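Local coordinates for protein RavA (Legionella pneumophila str. Paris, PDB 6WO6) that is a Legionella pneumophila effector associated with cell invasion, probably acting inside the host cell, whose molecular activity is not established, at residues S46-L50 with L122-V126; Q83-V87 with L115-F119; E32-L36 with D75-S79; N99-H103 with R137-P143. The protein carries 2 engineered substitutions. All blocks are in the same frame, centred on the assembly; numbering follows the deposited sequence.

Contact 1 of 4, residues S46-L50 with L122-V126; sequences SRLVL and LAIDV
Leu122 inserts its side chain between Ser46 and Leu50, which stand one helical turn apart. Its CD1 methyl lies 3.7 Å from Leu50 CG and 3.6 Å from Ser46 O. With CG anti to the backbone N (chi1 172°), Leu122 turns CD1 toward Ser46 O and Leu50 CG, while Leu50 slides past it the other way. Val49 adds a looser apolar touch, CG1 standing 4.2 Å from Leu122 CD1. Further along, Leu50 CD2 rests 4.0 Å from Val126 CG2, so one long branched side chain serves two turns of the facing helix.

The polar residues take part by van der Waals contact, and no hydrogen bond crosses. Leu50 meets Asp125 at about a right angle, its CD2 3.7 Å from Asp125 CB; the acid suits this exposed border because its methylene faces the leucine. Ser46 OG packs 3.7 Å from Leu122 CB but is satisfied by Leu42 O, within its own helix. A small serine fits here, where its CA comes within 5.8 Å of Leu122 CA.

The segments form a near-parallel helix pair in an all-helical fold, packed through leucine and valine, with short-segment axes 10.5 Å apart at an angle of 20°. Helix 77-92 lies against both, Ala84 touching Val49 and Leu122 while Ile91 touches Val126; Phe60 of helix 54-66 backs Val49.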
loop_
_atom_site.group_PDB
_atom_site.type_symbol
_atom_site.label_atom_id
_atom_site.label_comp_id
_atom_site.label_asym_id
_atom_site.label_seq_id
_atom_site.Cartn_x
_atom_site.Cartn_y
_atom_site.Cartn_z
ATOM N N SER A 46 4.378 31.072 0.190
ATOM C CA SER A 46 4.691 29.648 0.229
ATOM C C SER A 46 5.232 29.240 1.594
ATOM O O SER A 46 4.803 28.232 2.167
ATOM C CB SER A 46 5.692 29.306 -0.875
ATOM O OG SER A 46 5.078 29.368 -2.150
ATOM N N ARG A 47 6.180 30.014 2.133
ATOM C CA ARG A 47 6.731 29.681 3.446
ATOM C C ARG A 47 5.669 29.796 4.536
ATOM O O ARG A 47 5.561 28.925 5.413
ATOM C CB ARG A 47 7.921 30.584 3.759
ATOM C CG ARG A 47 9.078 30.456 2.782
ATOM C CD ARG A 47 10.125 31.506 3.077
ATOM N NE ARG A 47 10.516 31.480 4.483
ATOM C CZ ARG A 47 10.958 32.539 5.153
ATOM N NH1 ARG A 47 11.055 33.716 4.550
ATOM N NH2 ARG A 47 11.292 32.423 6.430
ATOM N N LEU A 48 4.879 30.871 4.489
ATOM C CA LEU A 48 3.802 31.082 5.445
ATOM C C LEU A 48 2.843 29.899 5.470
ATOM O O LEU A 48 2.399 29.467 6.541
ATOM C CB LEU A 48 3.079 32.383 5.082
ATOM C CG LEU A 48 1.922 32.975 5.883
ATOM C CD1 LEU A 48 2.206 32.923 7.354
ATOM C CD2 LEU A 48 1.704 34.418 5.447
ATOM N N VAL A 49 2.530 29.345 4.298
ATOM C CA VAL A 49 1.602 28.220 4.246
ATOM C C VAL A 49 2.288 26.915 4.649
ATOM O O VAL A 49 1.660 26.042 5.262
ATOM C CB VAL A 49 0.965 28.142 2.844
ATOM C CG1 VAL A 49 0.711 26.710 2.428
ATOM C CG2 VAL A 49 -0.333 28.928 2.820
ATOM N N LEU A 50 3.579 26.765 4.340
ATOM C CA LEU A 50 4.304 25.563 4.740
ATOM C C LEU A 50 4.357 25.434 6.255
ATOM O O LEU A 50 4.051 24.371 6.809
ATOM C CB LEU A 50 5.717 25.580 4.158
ATOM C CG LEU A 50 5.885 24.985 2.761
ATOM C CD1 LEU A 50 7.183 25.458 2.130
ATOM C CD2 LEU A 50 5.850 23.469 2.831
ATOM N N LEU A 122 6.092 24.910 -4.026
ATOM C CA LEU A 122 5.285 24.729 -2.824
ATOM C C LEU A 122 4.617 23.359 -2.809
ATOM O O LEU A 122 4.529 22.716 -1.757
ATOM C CB LEU A 122 4.233 25.832 -2.727
ATOM C CG LEU A 122 3.204 25.624 -1.614
ATOM C CD1 LEU A 122 3.855 25.759 -0.245
ATOM C CD2 LEU A 122 2.037 26.579 -1.757
ATOM N N ALA A 123 4.134 22.899 -3.965
ATOM C CA ALA A 123 3.520 21.576 -4.038
ATOM C C ALA A 123 4.519 20.491 -3.659
ATOM O O ALA A 123 4.214 19.600 -2.858
ATOM C CB ALA A 123 2.966 21.332 -5.441
ATOM N N ILE A 124 5.728 20.559 -4.222
ATOM C CA ILE A 124 6.750 19.560 -3.918
ATOM C C ILE A 124 7.151 19.629 -2.450
ATOM O O ILE A 124 7.431 18.601 -1.821
ATOM C CB ILE A 124 7.963 19.742 -4.848
ATOM C CG1 ILE A 124 7.537 19.614 -6.310
ATOM C CG2 ILE A 124 9.047 18.732 -4.516
ATOM C CD1 ILE A 124 6.891 18.287 -6.641
ATOM N N ASP A 125 7.180 20.836 -1.876
ATOM C CA ASP A 125 7.550 20.971 -0.468
ATOM C C ASP A 125 6.472 20.406 0.451
ATOM O O ASP A 125 6.783 19.812 1.489
ATOM C CB ASP A 125 7.828 22.437 -0.134
ATOM C CG ASP A 125 9.090 22.952 -0.798
ATOM O OD1 ASP A 125 10.002 22.134 -1.039
ATOM O OD2 ASP A 125 9.171 24.168 -1.078
ATOM N N VAL A 126 5.199 20.586 0.090
ATOM C CA VAL A 126 4.122 19.975 0.864
ATOM C C VAL A 126 4.162 18.458 0.723
ATOM O O VAL A 126 3.902 17.721 1.684
ATOM C CB VAL A 126 2.757 20.551 0.437
ATOM C CG1 VAL A 126 1.623 19.819 1.136
ATOM C CG2 VAL A 126 2.688 22.030 0.756
#

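Contact 2 of 4, residues Q83-V87 with L115-F119; sequences QAYQV and LFNNF
Phe119 lays one ring face over the peptide that joins Gln83 to Ala84, with Ala84 N about 4.1 Å above the ring plane and displaced toward its rim. Gln83 CB packs 3.5 Å from Phe119 CE1, and the side chains of these two residues cross at roughly a right angle. Glutamine suits this border position: its methylene meets the ring, while NE2 makes a weak hydrogen bond to Ser79 O. On the same side of the ring, Ala84 CB stands 4.1 Å from Phe119 CE2, a small residue allowing the ring to lie close to the helix.

Val87 spreads its two methyls over different partners. CG2 meets Leu115 CG at 3.8 Å and Phe119 CB at 3.9 Å, whereas CG1 goes to Phe116 CE2, 3.7 Å away. The beta-branch makes this division possible: CG1 is anti to the backbone N (chi1 172°) and CG2 anti to the carbonyl carbon. Leu115 sends CD1 back toward Gln83 O, 3.8 Å off.

Behind this first layer, the backbone bond from Phe119 N to Leu115 O ties the aromatic residue to the preceding turn, and Leu115 O lies in the plane of the Phe119 ring at its edge. Phe116 stacks on Phe111, which probably steadies its ring, and its carbonyl accepts from Asn120 ND2.

Phe119 sits at the junction between helices 115-118 and 120-127. It also packs on Leu42 and Ser46 of helix 38-51, thereby bridging that helix and helix 77-92, while Leu122 of helix 120-127 touches Val87.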
loop_
_atom_site.group_PDB
_atom_site.type_symbol
_atom_site.label_atom_id
_atom_site.label_comp_id
_atom_site.label_asym_id
_atom_site.label_seq_id
_atom_site.Cartn_x
_atom_site.Cartn_y
_atom_site.Cartn_z
ATOM N N GLN A 83 -3.990 31.380 -2.890
ATOM C CA GLN A 83 -3.612 30.304 -3.804
ATOM C C GLN A 83 -2.701 29.289 -3.118
ATOM O O GLN A 83 -2.828 28.076 -3.340
ATOM C CB GLN A 83 -2.945 30.884 -5.050
ATOM C CG GLN A 83 -3.904 31.596 -5.991
ATOM C CD GLN A 83 -3.196 32.236 -7.174
ATOM O OE1 GLN A 83 -3.181 31.687 -8.276
ATOM N NE2 GLN A 83 -2.612 33.407 -6.950
ATOM N N ALA A 84 -1.781 29.763 -2.272
ATOM C CA ALA A 84 -0.901 28.846 -1.553
ATOM C C ALA A 84 -1.688 27.979 -0.573
ATOM O O ALA A 84 -1.449 26.762 -0.474
ATOM C CB ALA A 84 0.189 29.630 -0.825
ATOM N N TYR A 85 -2.619 28.590 0.167
ATOM C CA TYR A 85 -3.491 27.809 1.039
ATOM C C TYR A 85 -4.272 26.775 0.243
ATOM O O TYR A 85 -4.467 25.649 0.706
ATOM C CB TYR A 85 -4.453 28.717 1.806
ATOM C CG TYR A 85 -5.587 27.952 2.466
ATOM C CD1 TYR A 85 -5.399 27.301 3.678
ATOM C CD2 TYR A 85 -6.840 27.870 1.868
ATOM C CE1 TYR A 85 -6.427 26.593 4.280
ATOM C CE2 TYR A 85 -7.872 27.164 2.461
ATOM C CZ TYR A 85 -7.661 26.527 3.667
ATOM O OH TYR A 85 -8.686 25.826 4.262
ATOM N N GLN A 86 -4.743 27.148 -0.951
ATOM C CA GLN A 86 -5.472 26.203 -1.791
ATOM C C GLN A 86 -4.603 25.005 -2.145
ATOM O O GLN A 86 -5.042 23.851 -2.044
ATOM C CB GLN A 86 -5.964 26.904 -3.059
ATOM C CG GLN A 86 -7.156 27.818 -2.844
ATOM C CD GLN A 86 -8.436 27.047 -2.602
ATOM O OE1 GLN A 86 -9.079 26.579 -3.541
ATOM N NE2 GLN A 86 -8.812 26.908 -1.336
ATOM N N VAL A 87 -3.364 25.266 -2.566
ATOM C CA VAL A 87 -2.445 24.179 -2.907
ATOM C C VAL A 87 -2.277 23.230 -1.725
ATOM O O VAL A 87 -2.468 22.009 -1.849
ATOM C CB VAL A 87 -1.089 24.745 -3.368
ATOM C CG1 VAL A 87 -0.074 23.621 -3.529
ATOM C CG2 VAL A 87 -1.252 25.512 -4.670
ATOM N N LEU A 115 -2.414 26.433 -11.305
ATOM C CA LEU A 115 -2.271 26.609 -9.863
ATOM C C LEU A 115 -1.078 25.819 -9.337
ATOM O O LEU A 115 -0.257 26.344 -8.573
ATOM C CB LEU A 115 -3.554 26.191 -9.142
ATOM C CG LEU A 115 -3.494 26.237 -7.613
ATOM C CD1 LEU A 115 -3.168 27.642 -7.137
ATOM C CD2 LEU A 115 -4.791 25.746 -6.991
ATOM N N PHE A 116 -0.961 24.553 -9.742
ATOM C CA PHE A 116 0.169 23.718 -9.357
ATOM C C PHE A 116 1.370 23.886 -10.281
ATOM O O PHE A 116 2.390 23.219 -10.076
ATOM C CB PHE A 116 -0.258 22.247 -9.307
ATOM C CG PHE A 116 -1.159 21.923 -8.149
ATOM C CD1 PHE A 116 -2.522 22.148 -8.232
ATOM C CD2 PHE A 116 -0.643 21.405 -6.974
ATOM C CE1 PHE A 116 -3.352 21.860 -7.168
ATOM C CE2 PHE A 116 -1.470 21.114 -5.907
ATOM C CZ PHE A 116 -2.826 21.342 -6.005
ATOM N N ASN A 117 1.272 24.750 -11.290
ATOM C CA ASN A 117 2.418 25.120 -12.108
ATOM C C ASN A 117 3.121 26.358 -11.564
ATOM O O ASN A 117 4.356 26.421 -11.562
ATOM C CB ASN A 117 1.972 25.359 -13.554
ATOM C CG ASN A 117 3.135 25.626 -14.489
ATOM O OD1 ASN A 117 4.222 25.073 -14.322
ATOM N ND2 ASN A 117 2.910 26.481 -15.482
ATOM N N ASN A 118 2.350 27.344 -11.098
ATOM C CA ASN A 118 2.938 28.517 -10.462
ATOM C C ASN A 118 3.514 28.170 -9.096
ATOM O O ASN A 118 4.614 28.613 -8.746
ATOM C CB ASN A 118 1.891 29.625 -10.332
ATOM C CG ASN A 118 1.421 30.146 -11.677
ATOM O OD1 ASN A 118 2.218 30.345 -12.593
ATOM N ND2 ASN A 118 0.117 30.371 -11.802
ATOM N N PHE A 119 2.785 27.378 -8.311
ATOM C CA PHE A 119 3.205 26.970 -6.973
ATOM C C PHE A 119 3.759 25.553 -6.964
ATOM O O PHE A 119 3.477 24.772 -6.051
ATOM C CB PHE A 119 2.040 27.093 -5.994
ATOM C CG PHE A 119 1.561 28.502 -5.789
ATOM C CD1 PHE A 119 0.629 29.065 -6.647
ATOM C CD2 PHE A 119 2.034 29.261 -4.730
ATOM C CE1 PHE A 119 0.185 30.361 -6.458
ATOM C CE2 PHE A 119 1.590 30.560 -4.533
ATOM C CZ PHE A 119 0.664 31.110 -5.398
#

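Contact 3 of 4, residues E32-L36 with D75-S79; sequences ELNKL and DTFHS
Phe77 N donates a long hydrogen bond to Asn34 OD1, 3.3 Å away and nearly straight at the hydrogen (172°). The donor is tilted 33° from the carbonyl plane of the amide. Phe77 opens helix 77-92, and Thr76 occupies the N-cap position without making a capping bond itself: its OG1 is bonded instead to Asp72 OD1 and Asp73 O. Asn34 therefore supplies, from another helix, an acceptor for the first N-H. A short amide suits the job, since its carbonyl reaches the helix start while its side chain lies beside that of Thr76, pointing the same way, with Asn34 OD1 3.7 Å from Thr76 CB.

Beside this bond lies an apolar contact. Phe77 has CG anti to its own N (chi1 -179°), which carries the ring to Leu33. The Leu33 CD2 methyl stands over the centre of one face, 3.9 Å from the Phe77 ring centroid and almost on the normal, a CH-pi contact. Leu33 CD1 lies 4.0 Å from Phe77 CD2, and Leu36 CD1 grazes Phe77 CD1 at 4.4 Å. Leu44 of helix 38-51 packs on Leu33, Leu36 and Phe77, adding to the apolar surroundings.

The contact couples two things at this helix start: an N-H satisfied by a side-chain carbonyl, and an aromatic packed against leucines. The partial positive charge of that helix end would probably strengthen the hold on Asn34 OD1.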
loop_
_atom_site.group_PDB
_atom_site.type_symbol
_atom_site.label_atom_id
_atom_site.label_comp_id
_atom_site.label_asym_id
_atom_site.label_seq_id
_atom_site.Cartn_x
_atom_site.Cartn_y
_atom_site.Cartn_z
ATOM N N GLU A 32 2.651 47.181 3.429
ATOM C CA GLU A 32 4.018 46.733 3.192
ATOM C C GLU A 32 4.061 45.359 2.537
ATOM O O GLU A 32 4.974 45.085 1.751
ATOM C CB GLU A 32 4.807 46.732 4.500
ATOM C CG GLU A 32 5.102 48.126 5.035
ATOM C CD GLU A 32 5.988 48.937 4.102
ATOM O OE1 GLU A 32 6.950 48.365 3.549
ATOM O OE2 GLU A 32 5.721 50.143 3.914
ATOM N N LEU A 33 3.095 44.487 2.840
ATOM C CA LEU A 33 3.014 43.209 2.137
ATOM C C LEU A 33 2.716 43.415 0.659
ATOM O O LEU A 33 3.241 42.691 -0.196
ATOM C CB LEU A 33 1.945 42.313 2.766
ATOM C CG LEU A 33 2.293 41.531 4.032
ATOM C CD1 LEU A 33 1.026 41.000 4.679
ATOM C CD2 LEU A 33 3.256 40.396 3.720
ATOM N N ASN A 34 1.866 44.394 0.338
ATOM C CA ASN A 34 1.545 44.679 -1.054
ATOM C C ASN A 34 2.676 45.389 -1.780
ATOM O O ASN A 34 2.689 45.402 -3.015
ATOM C CB ASN A 34 0.263 45.510 -1.146
ATOM C CG ASN A 34 -0.963 44.735 -0.710
ATOM O OD1 ASN A 34 -0.935 43.506 -0.626
ATOM N ND2 ASN A 34 -2.048 45.448 -0.435
ATOM N N LYS A 35 3.624 45.977 -1.049
ATOM C CA LYS A 35 4.805 46.557 -1.681
ATOM C C LYS A 35 5.854 45.513 -2.082
ATOM O O LYS A 35 6.953 45.894 -2.501
ATOM C CB LYS A 35 5.439 47.599 -0.753
ATOM C CG LYS A 35 4.576 48.829 -0.517
ATOM C CD LYS A 35 5.126 49.685 0.616
ATOM C CE LYS A 35 6.523 50.196 0.305
ATOM N NZ LYS A 35 7.015 51.121 1.364
ATOM N N LEU A 36 5.550 44.221 -1.972
ATOM C CA LEU A 36 6.504 43.169 -2.301
ATOM C C LEU A 36 6.465 42.832 -3.787
ATOM O O LEU A 36 5.416 42.908 -4.435
ATOM C CB LEU A 36 6.216 41.899 -1.494
ATOM C CG LEU A 36 6.518 41.871 0.005
ATOM C CD1 LEU A 36 5.952 40.604 0.621
ATOM C CD2 LEU A 36 8.013 41.960 0.262
ATOM N N ASP A 75 -3.691 40.301 -7.663
ATOM C CA ASP A 75 -2.422 40.987 -7.882
ATOM C C ASP A 75 -1.762 41.337 -6.554
ATOM O O ASP A 75 -0.548 41.556 -6.492
ATOM C CB ASP A 75 -2.631 42.251 -8.718
ATOM C CG ASP A 75 -1.810 42.251 -9.995
ATOM O OD1 ASP A 75 -1.070 41.272 -10.228
ATOM O OD2 ASP A 75 -1.906 43.231 -10.764
ATOM N N THR A 76 -2.556 41.397 -5.488
ATOM C CA THR A 76 -2.052 41.727 -4.165
ATOM C C THR A 76 -1.487 40.481 -3.485
ATOM O O THR A 76 -1.483 39.380 -4.042
ATOM C CB THR A 76 -3.156 42.353 -3.319
ATOM O OG1 THR A 76 -4.324 41.523 -3.370
ATOM C CG2 THR A 76 -3.500 43.745 -3.835
ATOM N N PHE A 77 -1.004 40.658 -2.253
ATOM C CA PHE A 77 -0.448 39.532 -1.510
ATOM C C PHE A 77 -1.526 38.541 -1.094
ATOM O O PHE A 77 -1.248 37.341 -0.962
ATOM C CB PHE A 77 0.309 40.034 -0.281
ATOM C CG PHE A 77 0.927 38.939 0.539
ATOM C CD1 PHE A 77 2.149 38.393 0.180
ATOM C CD2 PHE A 77 0.286 38.452 1.671
ATOM C CE1 PHE A 77 2.722 37.379 0.933
ATOM C CE2 PHE A 77 0.854 37.437 2.427
ATOM C CZ PHE A 77 2.075 36.901 2.057
ATOM N N HIS A 78 -2.755 39.018 -0.876
ATOM C CA HIS A 78 -3.836 38.121 -0.482
ATOM C C HIS A 78 -4.092 37.062 -1.546
ATOM O O HIS A 78 -4.406 35.910 -1.221
ATOM C CB HIS A 78 -5.107 38.921 -0.203
ATOM C CG HIS A 78 -6.291 38.071 0.136
ATOM N ND1 HIS A 78 -7.118 37.528 -0.825
ATOM C CD2 HIS A 78 -6.788 37.670 1.330
ATOM C CE1 HIS A 78 -8.073 36.830 -0.237
ATOM N NE2 HIS A 78 -7.895 36.900 1.070
ATOM N N SER A 79 -3.960 37.430 -2.823
ATOM C CA SER A 79 -4.132 36.462 -3.902
ATOM C C SER A 79 -3.112 35.333 -3.792
ATOM O O SER A 79 -3.465 34.146 -3.859
ATOM C CB SER A 79 -4.015 37.171 -5.252
ATOM O OG SER A 79 -4.145 36.262 -6.329
#

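Contact 4 of 4, residues N99-H103 with R137-P143; sequences NINPH and RLAETTP
His103 and Thr142 bring their CA atoms within 5.6 Å of each other where the first turn of helix 102-107 meets the chain just beyond helix 131-141. Pro102 follows the N-cap residue Asn101, a place where a proline costs no helical N-H bond. At the other end Thr142 is the first residue to leave helical geometry, and Thr142 and Pro143 then run extended past one face of the His103 ring.

That face receives two CH-pi contacts. Pro143 CD lies 3.6 Å from the His103 ring centroid and Thr142 CA 3.9 Å from it, both offset toward the rim. The ring reaches them because CG lies between the backbone N and carbonyl carbon (chi1 64°). Its ND1 makes a weak hydrogen bond with Thr141 OG1 at 3.4 Å. Thr142 OG1 gives its proton to Leu138 O at 2.6 Å; Thr142 N reaches that oxygen from the opposite face of the carbonyl plane. Leu138 also packs its CD2 3.9 Å from Pro102 CB.

Asn99 O lies at the edge of the Arg137 guanidinium, near NH2; the modelled bond is implausibly short, so its details are doubtful. Arg137 NH1 is bonded to Asp96 O, and Pro102 CG lies over one guanidinium face.

Val150 of helix 147-157 touches His103 and Thr142. The whole is a junction of an all-helical fold, a proline-led helix start docked on a helix end with a proline just beyond.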
loop_
_atom_site.group_PDB
_atom_site.type_symbol
_atom_site.label_atom_id
_atom_site.label_comp_id
_atom_site.label_asym_id
_atom_site.label_seq_id
_atom_site.Cartn_x
_atom_site.Cartn_y
_atom_site.Cartn_z
ATOM N N ASN A 99 -12.057 11.887 4.200
ATOM C CA ASN A 99 -12.174 11.812 2.751
ATOM C C ASN A 99 -12.114 10.354 2.312
ATOM O O ASN A 99 -11.176 9.630 2.661
ATOM C CB ASN A 99 -11.069 12.622 2.073
ATOM C CG ASN A 99 -11.256 12.718 0.571
ATOM O OD1 ASN A 99 -12.329 12.419 0.046
ATOM N ND2 ASN A 99 -10.211 13.142 -0.129
ATOM N N ILE A 100 -13.113 9.934 1.539
ATOM C CA ILE A 100 -13.283 8.529 1.190
ATOM C C ILE A 100 -12.658 8.247 -0.169
ATOM O O ILE A 100 -12.136 7.152 -0.409
ATOM C CB ILE A 100 -14.774 8.134 1.206
ATOM C CG1 ILE A 100 -15.419 8.496 2.547
ATOM C CG2 ILE A 100 -14.940 6.645 0.931
ATOM C CD1 ILE A 100 -16.137 9.834 2.558
ATOM N N ASN A 101 -12.696 9.232 -1.068
ATOM C CA ASN A 101 -12.260 9.060 -2.453
ATOM C C ASN A 101 -11.323 10.192 -2.853
ATOM O O ASN A 101 -11.746 11.176 -3.475
ATOM C CB ASN A 101 -13.461 8.987 -3.398
ATOM C CG ASN A 101 -14.369 7.809 -3.096
ATOM O OD1 ASN A 101 -13.909 6.753 -2.660
ATOM N ND2 ASN A 101 -15.665 7.983 -3.327
ATOM N N PRO A 102 -10.034 10.084 -2.515
ATOM C CA PRO A 102 -9.075 11.092 -3.002
ATOM C C PRO A 102 -8.813 10.976 -4.494
ATOM O O PRO A 102 -8.611 11.994 -5.176
ATOM C CB PRO A 102 -7.811 10.802 -2.177
ATOM C CG PRO A 102 -8.258 9.904 -1.051
ATOM C CD PRO A 102 -9.408 9.126 -1.592
ATOM N N HIS A 103 -8.805 9.747 -5.017
ATOM C CA HIS A 103 -8.648 9.543 -6.451
ATOM C C HIS A 103 -9.712 10.289 -7.239
ATOM O O HIS A 103 -9.449 10.745 -8.355
ATOM C CB HIS A 103 -8.709 8.051 -6.773
ATOM C CG HIS A 103 -10.028 7.421 -6.452
ATOM N ND1 HIS A 103 -10.360 6.996 -5.185
ATOM C CD2 HIS A 103 -11.103 7.159 -7.231
ATOM C CE1 HIS A 103 -11.581 6.493 -5.197
ATOM N NE2 HIS A 103 -12.054 6.580 -6.428
ATOM N N ARG A 137 -2.354 5.608 0.246
ATOM C CA ARG A 137 -3.779 5.918 0.302
ATOM C C ARG A 137 -4.425 5.801 -1.074
ATOM O O ARG A 137 -5.524 5.242 -1.215
ATOM C CB ARG A 137 -3.986 7.320 0.873
ATOM C CG ARG A 137 -5.429 7.643 1.202
ATOM C CD ARG A 137 -5.806 7.130 2.582
ATOM N NE ARG A 137 -7.251 7.133 2.792
ATOM C CZ ARG A 137 -7.971 8.224 3.036
ATOM N NH1 ARG A 137 -7.385 9.413 3.093
ATOM N NH2 ARG A 137 -9.282 8.126 3.215
ATOM N N LEU A 138 -3.753 6.321 -2.105
ATOM C CA LEU A 138 -4.297 6.245 -3.456
ATOM C C LEU A 138 -4.381 4.802 -3.936
ATOM O O LEU A 138 -5.369 4.412 -4.567
ATOM C CB LEU A 138 -3.453 7.086 -4.416
ATOM C CG LEU A 138 -3.483 8.603 -4.213
ATOM C CD1 LEU A 138 -2.653 9.307 -5.276
ATOM C CD2 LEU A 138 -4.916 9.122 -4.214
ATOM N N ALA A 139 -3.359 3.993 -3.643
ATOM C CA ALA A 139 -3.427 2.580 -3.996
ATOM C C ALA A 139 -4.558 1.878 -3.257
ATOM O O ALA A 139 -5.169 0.948 -3.796
ATOM C CB ALA A 139 -2.092 1.896 -3.702
ATOM N N GLU A 140 -4.861 2.318 -2.035
ATOM C CA GLU A 140 -5.916 1.671 -1.264
ATOM C C GLU A 140 -7.301 2.024 -1.792
ATOM O O GLU A 140 -8.186 1.162 -1.838
ATOM C CB GLU A 140 -5.796 2.047 0.212
ATOM C CG GLU A 140 -4.636 1.378 0.930
ATOM C CD GLU A 140 -4.514 1.810 2.381
ATOM O OE1 GLU A 140 -5.066 2.873 2.738
ATOM O OE2 GLU A 140 -3.869 1.081 3.166
ATOM N N THR A 141 -7.519 3.279 -2.194
ATOM C CA THR A 141 -8.878 3.713 -2.513
ATOM C C THR A 141 -9.195 3.774 -4.004
ATOM O O THR A 141 -10.378 3.795 -4.362
ATOM C CB THR A 141 -9.159 5.089 -1.894
ATOM O OG1 THR A 141 -8.407 6.093 -2.586
ATOM C CG2 THR A 141 -8.778 5.098 -0.419
ATOM N N THR A 142 -8.195 3.797 -4.880
ATOM C CA THR A 142 -8.468 3.961 -6.310
ATOM C C THR A 142 -8.964 2.651 -6.916
ATOM O O THR A 142 -8.321 1.612 -6.738
ATOM C CB THR A 142 -7.218 4.415 -7.055
ATOM O OG1 THR A 142 -6.694 5.600 -6.443
ATOM C CG2 THR A 142 -7.541 4.690 -8.516
ATOM N N PRO A 143 -10.086 2.663 -7.638
ATOM C CA PRO A 143 -10.495 1.466 -8.382
ATOM C C PRO A 143 -9.473 1.114 -9.452
ATOM O O PRO A 143 -8.650 1.937 -9.861
ATOM C CB PRO A 143 -11.837 1.870 -9.005
ATOM C CG PRO A 143 -12.326 3.003 -8.160
ATOM C CD PRO A 143 -11.092 3.734 -7.717
#

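In the fold
From the N terminus, contact 3 closes first, joining the end of helix 30-34 to the start of helix 77-92. Contact 1 opens within that loop, on helix 38-51, and closes only at helix 120-127, so the two cross. Contact 2 uses helix 77-92 after contact 3 has closed and is nested inside contact 1; the centres of contacts 1 and 2 are about 9 Å apart and they touch, as where Ala123 CB meets Phe116 CD2 at 3.9 Å. Contact 4 opens at 99-103 and closes at 137-143, crossing contacts 1 and 2. It ties helix 102-107 to helix 131-141, with its centre about 37 Å from that of contact 3.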